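Local coordinates for protein TRAP-type C4-dicarboxylate:H+ symport system substrate-binding component DctP (Shewanella oneidensis, PDB 4MX6) that binds succinate and probably delivers such C4-dicarboxylates in the periplasm to a TRAP-type proton-coupled symporter, at residues A[42-47]-A[200-205]; A[49-54]-A[97-102]; A[81-86]-A[177-182]; A[113-118]-A[151-156]; A[138-143]-A[245-250]. All coordinates share one frame; numbering follows the deposited sequence.

Contact 1: A[42-47]-A[200-205]; sequences SHVVAE and KPFSEV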
# COMPACT_ATOMS: atom_id res chain seq x y z
N SER A 42 -13.93 5.41 0.89
CA SER A 42 -13.45 4.99 2.20
C SER A 42 -12.01 4.52 2.12
O SER A 42 -11.57 4.02 1.09
CB SER A 42 -14.34 3.90 2.81
OG SER A 42 -14.34 2.70 2.06
N HIS A 43 -11.29 4.68 3.22
CA HIS A 43 -9.94 4.15 3.33
C HIS A 43 -9.56 3.94 4.80
O HIS A 43 -10.33 4.29 5.71
CB HIS A 43 -8.95 5.05 2.58
CG HIS A 43 -8.78 6.42 3.16
ND1 HIS A 43 -7.99 6.63 4.27
CD2 HIS A 43 -9.27 7.63 2.79
CE1 HIS A 43 -8.00 7.93 4.55
NE2 HIS A 43 -8.77 8.55 3.67
N VAL A 44 -8.38 3.37 5.01
CA VAL A 44 -7.96 2.91 6.33
C VAL A 44 -6.88 3.77 6.97
O VAL A 44 -6.45 3.48 8.08
CB VAL A 44 -7.49 1.43 6.29
CG1 VAL A 44 -8.59 0.57 5.71
CG2 VAL A 44 -6.18 1.25 5.53
N VAL A 45 -6.38 4.79 6.28
CA VAL A 45 -5.28 5.59 6.81
C VAL A 45 -5.73 6.89 7.48
O VAL A 45 -6.89 7.28 7.40
CB VAL A 45 -4.18 5.85 5.76
CG1 VAL A 45 -3.62 4.52 5.24
CG2 VAL A 45 -4.67 6.72 4.61
N ALA A 46 -4.79 7.54 8.14
CA ALA A 46 -5.03 8.86 8.71
C ALA A 46 -5.23 9.89 7.59
O ALA A 46 -4.82 9.69 6.45
CB ALA A 46 -3.88 9.27 9.60
N GLU A 47 -5.86 11.01 7.92
CA GLU A 47 -6.12 12.05 6.94
C GLU A 47 -4.83 12.66 6.39
O GLU A 47 -4.73 12.93 5.19
CB GLU A 47 -6.98 13.14 7.59
CG GLU A 47 -7.20 14.35 6.70
CD GLU A 47 -8.33 15.22 7.15
OE1 GLU A 47 -9.42 14.67 7.48
OE2 GLU A 47 -8.16 16.45 7.13
N LYS A 200 -3.42 -9.38 9.72
CA LYS A 200 -4.37 -8.59 10.50
C LYS A 200 -4.70 -7.29 9.78
O LYS A 200 -3.86 -6.75 9.08
CB LYS A 200 -3.80 -8.24 11.88
CG LYS A 200 -3.54 -9.41 12.80
CD LYS A 200 -4.83 -10.02 13.30
CE LYS A 200 -4.57 -11.19 14.23
NZ LYS A 200 -5.82 -11.69 14.84
N PRO A 201 -5.92 -6.77 9.98
CA PRO A 201 -6.28 -5.48 9.37
C PRO A 201 -5.47 -4.32 9.95
O PRO A 201 -5.08 -4.33 11.12
CB PRO A 201 -7.76 -5.34 9.70
CG PRO A 201 -7.97 -6.20 10.85
CD PRO A 201 -7.03 -7.34 10.75
N PHE A 202 -5.28 -3.30 9.12
CA PHE A 202 -4.46 -2.16 9.47
C PHE A 202 -4.93 -1.50 10.75
O PHE A 202 -4.11 -1.03 11.54
CB PHE A 202 -4.46 -1.16 8.33
CG PHE A 202 -3.53 -0.01 8.52
CD1 PHE A 202 -2.16 -0.21 8.61
CD2 PHE A 202 -4.01 1.29 8.58
CE1 PHE A 202 -1.30 0.86 8.74
CE2 PHE A 202 -3.14 2.36 8.69
CZ PHE A 202 -1.79 2.14 8.79
N SER A 203 -6.24 -1.42 10.97
CA SER A 203 -6.77 -0.73 12.14
C SER A 203 -6.31 -1.32 13.47
O SER A 203 -6.37 -0.64 14.49
CB SER A 203 -8.30 -0.74 12.07
OG SER A 203 -8.80 -2.05 12.20
N GLU A 204 -5.86 -2.57 13.47
CA GLU A 204 -5.45 -3.23 14.71
C GLU A 204 -3.97 -3.10 15.03
O GLU A 204 -3.54 -3.49 16.10
CB GLU A 204 -5.76 -4.73 14.60
CG GLU A 204 -7.23 -5.07 14.51
CD GLU A 204 -7.48 -6.57 14.53
OE1 GLU A 204 -6.59 -7.31 15.00
OE2 GLU A 204 -8.55 -7.01 14.09
N VAL A 205 -3.17 -2.60 14.11
CA VAL A 205 -1.73 -2.75 14.23
C VAL A 205 -1.16 -2.05 15.45
O VAL A 205 -0.36 -2.64 16.19
CB VAL A 205 -1.00 -2.31 12.95
CG1 VAL A 205 0.50 -2.42 13.13
CG2 VAL A 205 -1.44 -3.18 11.79
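Phe202 drives its ring against Val44 and Val45, two valines of the loop between strand 37-42 and helix 50-65. With CG anti to the backbone N (chi1 -174°), the ring extends away from the 200-205 loop, and its CD2-CE2 side leads into the contact. Two parts of Val44 meet this side. The carbonyl oxygen O of Val44 lies near the ring plane at the edge, 3.3 Å from Phe202 CD2, while Val44 CG2 packs 3.7 Å from the same CD2. With CG1 anti to the carbonyl carbon (chi1 -55°), CG2 is left between the backbone N and the carbonyl carbon, facing Phe202. Val45 adds a looser touch, its CG1 approaching Phe202 CE2 obliquely at 4.1 Å. On the other side of the valines, a bond spans the bend of the loop: His43 ND1 accepts from Val45 N at 3.2 Å, in the imidazole plane. The pocket is close at hand, for Val45 reaches bound succinate and Phe202 packs on Asn223, a succinate-binding residue. The side chains meet through carbon alone, and the Val44 carbonyl at the weakly positive C-H rim is likely to add slight electrostatic attraction.

Contact 2: A[49-54]-A[97-102]; sequences TPKGQM and FVAPSL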
# COMPACT_ATOMS: atom_id res chain seq x y z
N THR A 49 -1.86 12.13 5.20
CA THR A 49 -1.07 11.09 4.55
C THR A 49 -1.28 11.22 3.04
O THR A 49 -2.21 11.91 2.62
CB THR A 49 -1.56 9.69 4.94
OG1 THR A 49 -2.92 9.53 4.52
CG2 THR A 49 -1.44 9.44 6.44
N PRO A 50 -0.47 10.54 2.21
CA PRO A 50 -0.72 10.65 0.76
C PRO A 50 -2.13 10.20 0.35
O PRO A 50 -2.78 10.91 -0.43
CB PRO A 50 0.38 9.79 0.13
CG PRO A 50 0.97 8.98 1.27
CD PRO A 50 0.79 9.84 2.49
N LYS A 51 -2.62 9.05 0.84
CA LYS A 51 -3.95 8.61 0.45
C LYS A 51 -5.03 9.49 1.06
O LYS A 51 -6.03 9.80 0.40
CB LYS A 51 -4.16 7.14 0.81
CG LYS A 51 -5.56 6.63 0.52
CD LYS A 51 -5.62 5.11 0.39
CE LYS A 51 -5.01 4.40 1.59
NZ LYS A 51 -5.10 2.93 1.45
N GLY A 52 -4.85 9.90 2.32
CA GLY A 52 -5.82 10.79 2.94
C GLY A 52 -5.99 12.09 2.16
O GLY A 52 -7.11 12.61 1.98
N GLN A 53 -4.88 12.65 1.71
CA GLN A 53 -4.88 13.89 0.96
C GLN A 53 -5.38 13.69 -0.47
O GLN A 53 -6.08 14.56 -1.00
CB GLN A 53 -3.49 14.52 0.96
CG GLN A 53 -3.04 15.00 2.34
CD GLN A 53 -3.97 16.03 2.92
OE1 GLN A 53 -4.01 17.17 2.45
NE2 GLN A 53 -4.73 15.65 3.94
N MET A 54 -5.04 12.57 -1.11
CA MET A 54 -5.58 12.25 -2.43
C MET A 54 -7.11 12.23 -2.37
O MET A 54 -7.79 12.79 -3.23
CB MET A 54 -5.02 10.92 -2.93
CG MET A 54 -5.65 10.42 -4.22
SD MET A 54 -7.05 9.35 -3.90
CE MET A 54 -7.73 9.19 -5.54
N PHE A 97 -15.50 4.37 -4.30
CA PHE A 97 -14.05 4.35 -4.51
C PHE A 97 -13.36 3.85 -3.26
O PHE A 97 -13.69 4.27 -2.16
CB PHE A 97 -13.50 5.75 -4.87
CG PHE A 97 -14.03 6.28 -6.17
CD1 PHE A 97 -13.43 5.97 -7.38
CD2 PHE A 97 -15.18 7.06 -6.20
CE1 PHE A 97 -13.95 6.46 -8.58
CE2 PHE A 97 -15.69 7.52 -7.40
CZ PHE A 97 -15.08 7.21 -8.57
N VAL A 98 -12.39 2.97 -3.46
CA VAL A 98 -11.44 2.57 -2.43
C VAL A 98 -10.05 2.54 -3.06
O VAL A 98 -9.92 2.59 -4.29
CB VAL A 98 -11.81 1.21 -1.78
CG1 VAL A 98 -13.13 1.34 -1.01
CG2 VAL A 98 -11.89 0.09 -2.81
N ALA A 99 -9.01 2.47 -2.24
CA ALA A 99 -7.64 2.46 -2.74
C ALA A 99 -6.78 1.55 -1.86
O ALA A 99 -5.89 2.01 -1.13
CB ALA A 99 -7.08 3.86 -2.85
N PRO A 100 -7.04 0.23 -1.93
CA PRO A 100 -6.27 -0.71 -1.12
C PRO A 100 -4.83 -0.82 -1.57
O PRO A 100 -4.52 -0.67 -2.76
CB PRO A 100 -6.98 -2.06 -1.36
CG PRO A 100 -8.28 -1.72 -2.05
CD PRO A 100 -7.99 -0.47 -2.81
N SER A 101 -3.98 -1.19 -0.63
CA SER A 101 -2.66 -1.69 -0.96
C SER A 101 -2.76 -2.74 -2.06
O SER A 101 -3.65 -3.60 -2.04
CB SER A 101 -2.05 -2.33 0.27
OG SER A 101 -0.86 -3.02 -0.08
N LEU A 102 -1.77 -2.74 -2.95
CA LEU A 102 -1.64 -3.73 -4.00
C LEU A 102 -1.56 -5.15 -3.42
O LEU A 102 -1.80 -6.11 -4.16
CB LEU A 102 -0.43 -3.41 -4.89
CG LEU A 102 -0.59 -2.09 -5.66
CD1 LEU A 102 0.73 -1.59 -6.18
CD2 LEU A 102 -1.57 -2.25 -6.81
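Lys51 reaches from the first turn of helix 50-65 to Ala99 and makes one polar and one apolar contact there. The polar one is a hydrogen bond from Lys51 NZ to Ala99 O at 2.9 Å. It meets the carbonyl at a C=O...N angle of 148°, with the donor tilted 31° from the carbonyl plane. The apolar one lies farther back along the lysine, Lys51 CD being 3.8 Å from Ala99 CB. A bend at chi3 (53°) in the otherwise extended lysine chain allows both, setting the methylene against the methyl while NZ turns to the oxygen. The ammonium is shared further: it also bonds a carboxylate oxygen of succinate and makes a cation-pi contact with Tyr246, so the Ala99 carbonyl probably helps to position a ligand-binding charge. A leucine in place of Lys51 would probably leave Ala99 O without this donor and the succinate carboxylate without one of its positive mates. A capping bond completes the polar set: Thr49, the N-cap residue, accepts from Gly52 N through OG1 at 2.9 Å and fixes the start of the helix that carries the lysine. Around the contact, the 97-102 segment is backbone-bonded to strand 243-251 through Val98, Pro100 and Leu102, Val98 and Pro100 pack on helix 86-91, and the side chain of Met54 packs on Phe41 of strand 37-42.

Contact 3: A[81-86]-A[177-182]; sequences FGDNNE and KFRVMA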
# COMPACT_ATOMS: atom_id res chain seq x y z
N PHE A 81 -15.56 1.51 6.17
CA PHE A 81 -15.12 0.15 5.86
C PHE A 81 -13.63 0.03 6.13
O PHE A 81 -12.86 0.99 5.96
CB PHE A 81 -15.45 -0.21 4.40
CG PHE A 81 -16.92 -0.17 4.12
CD1 PHE A 81 -17.77 -1.05 4.76
CD2 PHE A 81 -17.45 0.78 3.27
CE1 PHE A 81 -19.14 -1.00 4.53
CE2 PHE A 81 -18.82 0.83 3.04
CZ PHE A 81 -19.65 -0.06 3.67
N GLY A 82 -13.21 -1.17 6.52
CA GLY A 82 -11.83 -1.45 6.83
C GLY A 82 -11.23 -2.44 5.84
O GLY A 82 -11.84 -2.77 4.82
N ASP A 83 -10.04 -2.93 6.17
CA ASP A 83 -9.29 -3.80 5.26
C ASP A 83 -10.12 -5.01 4.83
O ASP A 83 -10.12 -5.38 3.65
CB ASP A 83 -8.05 -4.36 5.93
CG ASP A 83 -6.81 -3.49 5.77
OD1 ASP A 83 -6.83 -2.46 5.06
OD2 ASP A 83 -5.75 -3.91 6.33
N ASN A 84 -10.77 -5.66 5.78
CA ASN A 84 -11.34 -6.95 5.47
C ASN A 84 -12.63 -6.87 4.66
O ASN A 84 -12.90 -7.80 3.91
CB ASN A 84 -11.54 -7.79 6.73
CG ASN A 84 -10.22 -8.23 7.36
OD1 ASN A 84 -9.14 -8.09 6.76
ND2 ASN A 84 -10.30 -8.77 8.56
N ASN A 85 -13.39 -5.76 4.77
CA ASN A 85 -14.70 -5.67 4.11
C ASN A 85 -14.81 -4.64 2.97
O ASN A 85 -15.85 -4.60 2.32
CB ASN A 85 -15.85 -5.47 5.12
CG ASN A 85 -15.78 -4.15 5.89
OD1 ASN A 85 -14.95 -3.29 5.62
ND2 ASN A 85 -16.70 -3.98 6.83
N GLU A 86 -13.78 -3.86 2.71
CA GLU A 86 -13.94 -2.76 1.77
C GLU A 86 -14.20 -3.21 0.33
O GLU A 86 -14.98 -2.56 -0.36
CB GLU A 86 -12.76 -1.79 1.85
CG GLU A 86 -11.44 -2.34 1.38
CD GLU A 86 -10.31 -1.31 1.41
OE1 GLU A 86 -10.57 -0.09 1.58
OE2 GLU A 86 -9.14 -1.73 1.27
N LYS A 177 7.19 -12.47 15.87
CA LYS A 177 5.87 -12.37 15.26
C LYS A 177 5.73 -11.02 14.57
O LYS A 177 5.88 -9.98 15.22
CB LYS A 177 4.77 -12.52 16.33
CG LYS A 177 4.54 -13.95 16.78
CD LYS A 177 3.50 -14.07 17.89
CE LYS A 177 4.03 -13.59 19.22
NZ LYS A 177 3.32 -14.29 20.32
N PHE A 178 5.44 -11.03 13.27
CA PHE A 178 5.21 -9.80 12.51
C PHE A 178 3.79 -9.79 11.97
O PHE A 178 3.36 -10.74 11.33
CB PHE A 178 6.17 -9.70 11.31
CG PHE A 178 7.59 -9.35 11.69
CD1 PHE A 178 8.48 -10.34 12.09
CD2 PHE A 178 8.05 -8.05 11.61
CE1 PHE A 178 9.78 -10.03 12.42
CE2 PHE A 178 9.36 -7.74 11.95
CZ PHE A 178 10.22 -8.73 12.34
N ARG A 179 3.08 -8.70 12.18
CA ARG A 179 1.84 -8.49 11.43
C ARG A 179 2.20 -8.27 9.97
O ARG A 179 3.19 -7.62 9.65
CB ARG A 179 1.08 -7.28 11.96
CG ARG A 179 -0.20 -6.96 11.18
CD ARG A 179 0.02 -5.90 10.10
NE ARG A 179 -1.20 -5.64 9.34
CZ ARG A 179 -1.34 -4.67 8.44
NH1 ARG A 179 -2.47 -4.57 7.76
NH2 ARG A 179 -0.36 -3.82 8.21
N VAL A 180 1.35 -8.80 9.10
CA VAL A 180 1.39 -8.50 7.67
C VAL A 180 -0.01 -8.10 7.20
O VAL A 180 -1.03 -8.53 7.75
CB VAL A 180 1.92 -9.67 6.81
CG1 VAL A 180 3.40 -9.87 7.04
CG2 VAL A 180 1.12 -10.94 7.05
N MET A 181 -0.03 -7.30 6.14
CA MET A 181 -1.22 -7.17 5.31
C MET A 181 -1.63 -8.57 4.84
O MET A 181 -0.81 -9.49 4.81
CB MET A 181 -0.94 -6.26 4.12
CG MET A 181 -0.62 -4.82 4.52
SD MET A 181 -0.29 -3.70 3.14
CE MET A 181 1.40 -4.11 2.72
N ALA A 182 -2.88 -8.73 4.43
CA ALA A 182 -3.40 -10.06 4.11
C ALA A 182 -2.92 -10.54 2.73
O ALA A 182 -3.67 -10.52 1.76
CB ALA A 182 -4.91 -10.08 4.20
O HOH W 1 -4.88 -6.66 5.50
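Asp83, in the loop that leads into helix 86-91, faces Arg179 on the extended strand 177-180, and no backbone bond pairs the two segments. The meeting lies at the ligand pocket of this periplasmic binding protein, where Arg179 NH2 bonds succinate. Across the contact, Asp83 OD2 and Arg179 NH1 form a long salt bridge of 3.6 Å. The two side chains come from opposite directions, and their flat groups are nearly coplanar, 10° apart, with OD2 at the guanidinium edge. Arg179 CG is trans to the main-chain N (chi1 177°), and a bend at chi2 (-95°) turns the guanidinium toward the loop. Stronger partners hold both groups: Asp83 OD1 is in a salt bridge with Lys104, OD2 accepts from Phe202 N, and Arg179 NE donates to Lys200 O. These bonds probably do more than the long bridge to fix the guanidinium's rotation. A water extends the link, donating to Asp83 OD2 at 3.0 Å and accepting from Ala182 N at 3.1 Å. Within the loop, Asn85 OD1 takes a hydrogen bond from Gly82 N at 2.9 Å, which ties the turn that presents Asp83. The backbone N of Met181 covers one face of the Arg179 guanidinium, standing 3.7 Å off its plane above the middle of the group.

Contact 4: A[113-118]-A[151-156]; sequences QVFDLP and LGYLHN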
# COMPACT_ATOMS: atom_id res chain seq x y z
N GLN A 113 0.37 -9.91 -7.02
CA GLN A 113 1.35 -10.44 -6.08
C GLN A 113 2.77 -10.01 -6.42
O GLN A 113 3.63 -9.95 -5.54
CB GLN A 113 1.27 -11.97 -6.03
CG GLN A 113 0.04 -12.46 -5.32
CD GLN A 113 0.00 -13.96 -5.13
OE1 GLN A 113 -0.33 -14.44 -4.05
NE2 GLN A 113 0.34 -14.71 -6.17
N VAL A 114 3.04 -9.74 -7.69
CA VAL A 114 4.36 -9.27 -8.10
C VAL A 114 4.82 -8.08 -7.26
O VAL A 114 6.00 -7.98 -6.91
CB VAL A 114 4.40 -8.96 -9.61
CG1 VAL A 114 3.47 -7.81 -9.99
CG2 VAL A 114 5.84 -8.66 -10.04
N PHE A 115 3.90 -7.18 -6.92
CA PHE A 115 4.26 -5.98 -6.19
C PHE A 115 4.78 -6.24 -4.78
O PHE A 115 5.45 -5.39 -4.21
CB PHE A 115 3.08 -5.02 -6.14
CG PHE A 115 2.86 -4.25 -7.42
CD1 PHE A 115 3.71 -3.22 -7.78
CD2 PHE A 115 1.77 -4.55 -8.24
CE1 PHE A 115 3.49 -2.50 -8.94
CE2 PHE A 115 1.55 -3.83 -9.40
CZ PHE A 115 2.41 -2.80 -9.75
N ASP A 116 4.44 -7.40 -4.21
CA ASP A 116 4.83 -7.74 -2.84
C ASP A 116 6.21 -8.40 -2.75
O ASP A 116 6.70 -8.62 -1.66
CB ASP A 116 3.81 -8.71 -2.24
CG ASP A 116 2.54 -8.03 -1.79
OD1 ASP A 116 2.53 -6.79 -1.70
OD2 ASP A 116 1.56 -8.76 -1.50
N LEU A 117 6.80 -8.77 -3.88
CA LEU A 117 8.05 -9.54 -3.82
C LEU A 117 9.17 -8.73 -3.14
O LEU A 117 9.41 -7.57 -3.49
CB LEU A 117 8.48 -10.01 -5.21
CG LEU A 117 7.54 -11.03 -5.86
CD1 LEU A 117 8.01 -11.35 -7.27
CD2 LEU A 117 7.45 -12.32 -5.04
N PRO A 118 9.86 -9.34 -2.17
CA PRO A 118 10.84 -8.56 -1.41
C PRO A 118 12.06 -8.18 -2.24
O PRO A 118 12.64 -9.02 -2.93
CB PRO A 118 11.20 -9.50 -0.26
CG PRO A 118 10.80 -10.89 -0.75
CD PRO A 118 9.60 -10.67 -1.58
N LEU A 151 -8.35 2.25 -11.80
CA LEU A 151 -8.33 3.61 -12.31
C LEU A 151 -6.96 4.28 -12.27
O LEU A 151 -6.71 5.19 -13.04
CB LEU A 151 -9.36 4.46 -11.56
CG LEU A 151 -10.80 4.01 -11.81
CD1 LEU A 151 -11.76 4.81 -10.96
CD2 LEU A 151 -11.14 4.14 -13.28
N GLY A 152 -6.07 3.82 -11.41
CA GLY A 152 -4.73 4.37 -11.35
C GLY A 152 -3.96 3.78 -10.18
O GLY A 152 -4.53 3.10 -9.33
N TYR A 153 -2.67 4.06 -10.16
CA TYR A 153 -1.78 3.71 -9.06
C TYR A 153 -1.53 4.96 -8.22
O TYR A 153 -1.31 6.05 -8.76
CB TYR A 153 -0.44 3.20 -9.58
CG TYR A 153 -0.50 1.84 -10.25
CD1 TYR A 153 -0.62 0.68 -9.50
CD2 TYR A 153 -0.40 1.72 -11.63
CE1 TYR A 153 -0.63 -0.56 -10.10
CE2 TYR A 153 -0.43 0.47 -12.24
CZ TYR A 153 -0.55 -0.66 -11.47
OH TYR A 153 -0.56 -1.92 -12.03
N LEU A 154 -1.50 4.80 -6.91
CA LEU A 154 -1.18 5.87 -5.98
C LEU A 154 -0.04 5.39 -5.09
O LEU A 154 -0.11 4.30 -4.53
CB LEU A 154 -2.41 6.24 -5.15
CG LEU A 154 -2.18 7.24 -4.02
CD1 LEU A 154 -1.78 8.61 -4.54
CD2 LEU A 154 -3.44 7.35 -3.16
N HIS A 155 1.00 6.20 -4.98
CA HIS A 155 2.15 5.82 -4.17
C HIS A 155 1.95 6.02 -2.67
O HIS A 155 1.26 6.94 -2.23
CB HIS A 155 3.38 6.63 -4.58
CG HIS A 155 3.78 6.38 -6.00
ND1 HIS A 155 4.22 7.34 -6.88
CD2 HIS A 155 3.80 5.22 -6.68
CE1 HIS A 155 4.49 6.77 -8.04
NE2 HIS A 155 4.23 5.48 -7.94
N ASN A 156 2.64 5.18 -1.89
CA ASN A 156 2.94 5.51 -0.51
C ASN A 156 4.46 5.58 -0.35
O ASN A 156 5.02 6.67 -0.27
CB ASN A 156 2.26 4.58 0.49
CG ASN A 156 2.39 5.10 1.91
OD1 ASN A 156 3.44 5.64 2.29
ND2 ASN A 156 1.32 4.98 2.68
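Phe115 and Tyr153 set their rings at an oblique angle, planes 56° apart and centroids separated by 5.7 Å. Tyr153 belongs to strand 148-158, which pairs antiparallel with strand 243-251; a classic beta bulge, Leu151 and Gly152 facing Val248, lies just before Tyr153. Both rings leave their backbones with CG anti to the carbonyl carbon (chi1 -77° for Phe115, -70° for Tyr153) and bridge a gap of 11.8 Å between the CA atoms of Phe115 and Tyr153. What touches is the far end of Phe115, CE2 and CZ, against the CE1 side of the tyrosine; Phe115 CZ lies 3.8 Å from Tyr153 CE1. Gln131 of helix 124-132 packs on both rings and Phe130 meets Phe115, joining loop, strand and helix in one buried cluster. The phenol is fixed at its polar end as well, where its hydroxyl bonds Gly136 O. With an alanine at Tyr153, Gly136 O would probably lose that partner and a gap would open beside the end of Phe115. The hydroxyl is part of the ring contact too, Tyr153 OH standing 3.8 Å from Phe115 CZ.

Contact 5: A[138-143]-A[245-250]; sequences ALLNSM and DYMVVT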
# COMPACT_ATOMS: atom_id res chain seq x y z
N ALA A 138 -1.41 -3.02 -17.86
CA ALA A 138 -2.32 -4.15 -18.02
C ALA A 138 -2.87 -4.62 -16.67
O ALA A 138 -4.01 -5.05 -16.58
CB ALA A 138 -1.62 -5.29 -18.76
N LEU A 139 -2.06 -4.53 -15.62
CA LEU A 139 -2.49 -4.97 -14.30
C LEU A 139 -3.68 -4.15 -13.77
O LEU A 139 -4.43 -4.64 -12.94
CB LEU A 139 -1.31 -4.94 -13.32
CG LEU A 139 -0.33 -6.11 -13.46
CD1 LEU A 139 0.95 -5.86 -12.74
CD2 LEU A 139 -0.95 -7.40 -12.94
N LEU A 140 -3.87 -2.93 -14.27
CA LEU A 140 -5.03 -2.13 -13.85
C LEU A 140 -6.34 -2.80 -14.26
O LEU A 140 -7.39 -2.53 -13.65
CB LEU A 140 -4.97 -0.72 -14.44
CG LEU A 140 -3.89 0.19 -13.85
CD1 LEU A 140 -3.69 1.44 -14.68
CD2 LEU A 140 -4.23 0.57 -12.42
N ASN A 141 -6.29 -3.66 -15.28
CA ASN A 141 -7.48 -4.34 -15.77
C ASN A 141 -7.56 -5.80 -15.34
O ASN A 141 -8.41 -6.53 -15.82
CB ASN A 141 -7.55 -4.25 -17.30
CG ASN A 141 -7.65 -2.83 -17.80
OD1 ASN A 141 -8.26 -1.99 -17.14
ND2 ASN A 141 -7.06 -2.56 -18.95
N SER A 142 -6.70 -6.20 -14.41
CA SER A 142 -6.58 -7.60 -14.03
C SER A 142 -7.80 -8.16 -13.30
O SER A 142 -7.93 -9.39 -13.17
CB SER A 142 -5.32 -7.81 -13.18
OG SER A 142 -5.36 -7.08 -11.97
N MET A 143 -8.69 -7.29 -12.83
CA MET A 143 -9.86 -7.73 -12.08
C MET A 143 -11.18 -7.30 -12.73
O MET A 143 -12.25 -7.43 -12.14
CB MET A 143 -9.78 -7.16 -10.65
CG MET A 143 -8.58 -7.66 -9.88
SD MET A 143 -8.28 -6.77 -8.34
CE MET A 143 -7.61 -5.24 -8.99
N ASP A 245 2.21 0.43 -2.16
CA ASP A 245 1.49 1.31 -3.08
C ASP A 245 0.04 0.84 -3.16
O ASP A 245 -0.31 -0.22 -2.64
CB ASP A 245 2.12 1.29 -4.49
CG ASP A 245 3.05 2.46 -4.77
OD1 ASP A 245 3.58 3.07 -3.83
OD2 ASP A 245 3.20 2.76 -5.98
N TYR A 246 -0.79 1.65 -3.81
CA TYR A 246 -2.21 1.40 -3.91
C TYR A 246 -2.69 1.30 -5.35
O TYR A 246 -2.12 1.92 -6.24
CB TYR A 246 -2.97 2.55 -3.26
CG TYR A 246 -2.48 2.94 -1.89
CD1 TYR A 246 -2.56 2.05 -0.84
CD2 TYR A 246 -1.94 4.19 -1.66
CE1 TYR A 246 -2.14 2.41 0.44
CE2 TYR A 246 -1.54 4.57 -0.39
CZ TYR A 246 -1.64 3.68 0.66
OH TYR A 246 -1.29 4.09 1.93
N MET A 247 -3.80 0.59 -5.55
CA MET A 247 -4.60 0.76 -6.76
C MET A 247 -5.90 1.44 -6.39
O MET A 247 -6.63 0.95 -5.53
CB MET A 247 -4.88 -0.57 -7.47
CG MET A 247 -5.44 -0.35 -8.86
SD MET A 247 -5.84 -1.86 -9.78
CE MET A 247 -4.21 -2.56 -9.97
N VAL A 248 -6.18 2.58 -7.02
CA VAL A 248 -7.46 3.25 -6.87
C VAL A 248 -8.46 2.53 -7.78
O VAL A 248 -8.22 2.38 -8.98
CB VAL A 248 -7.36 4.74 -7.22
CG1 VAL A 248 -8.70 5.43 -7.03
CG2 VAL A 248 -6.26 5.42 -6.41
N VAL A 249 -9.54 2.03 -7.19
CA VAL A 249 -10.51 1.22 -7.91
C VAL A 249 -11.94 1.67 -7.65
O VAL A 249 -12.25 2.30 -6.64
CB VAL A 249 -10.41 -0.28 -7.53
CG1 VAL A 249 -9.05 -0.85 -7.92
CG2 VAL A 249 -10.64 -0.50 -6.05
N THR A 250 -12.80 1.32 -8.60
CA THR A 250 -14.24 1.45 -8.45
C THR A 250 -14.90 0.15 -8.91
O THR A 250 -14.21 -0.78 -9.33
CB THR A 250 -14.80 2.68 -9.22
OG1 THR A 250 -16.18 2.87 -8.92
CG2 THR A 250 -14.67 2.52 -10.72
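Met247 pushes its thioether from strand 243-251 into a turn of the 138-143 segment, where three residues receive it. Leu140 meets its middle: CD2 of the leucine lies 3.9 Å from Met247 CG and equally far from Met247 SD. Met143 approaches tip to tip, its CE 3.9 Å from Met247 SD. The terminal methyl, Met247 CE, comes to 3.6 Å from the carbonyl oxygen O of Leu139. Met247 gains this reach by running nearly straight through chi1 (-168°) and chi2, then bending at chi3 (-65°) to bring its methyl to Leu139 O; Met143 bends at chi3 as well. One layer out, the shape of the receiving surface is set by a type I beta turn from Leu139 to Ser142. Two donors grip Leu139 O: Ser142 N at 3.1 Å and Ser142 OG at 2.8 Å, the hydroxyl approaching in the carbonyl plane on a lone pair. Further out, Leu139 and Leu140 lean on Tyr153 of strand 148-158, Met143 packs on Phe105 and Thr109, and Met247 is joined through its backbone to Pro100. Because Leu139 O already accepts two hydrogen bonds from Ser142, a methyl can lie against it without leaving it unsatisfied, and the attraction between turn and strand is probably mostly dispersion among polarisable thioethers and leucine.

How the contacts relate
Contacts 1, 2, 4 and 5 are buried, whereas contact 3 is partly buried and carries the water. Charge gathers at the pocket: contacts 2 and 3 supply Lys51 and Arg179 to succinate. Contact 1 borders the same pocket with valines and a phenyl ring; farther from the ligand, contacts 4 and 5 are chiefly apolar, with aromatic rings in contact 4 and thioethers and leucine in contact 5. These two hold the same sheet, since strands 148-158 and 243-251 are neighbours, and their centres lie about 9 Å apart. Strand 243-251 also ties contact 5 to contact 2, through backbone bonds to 97-102 and through Tyr246 beside Lys51.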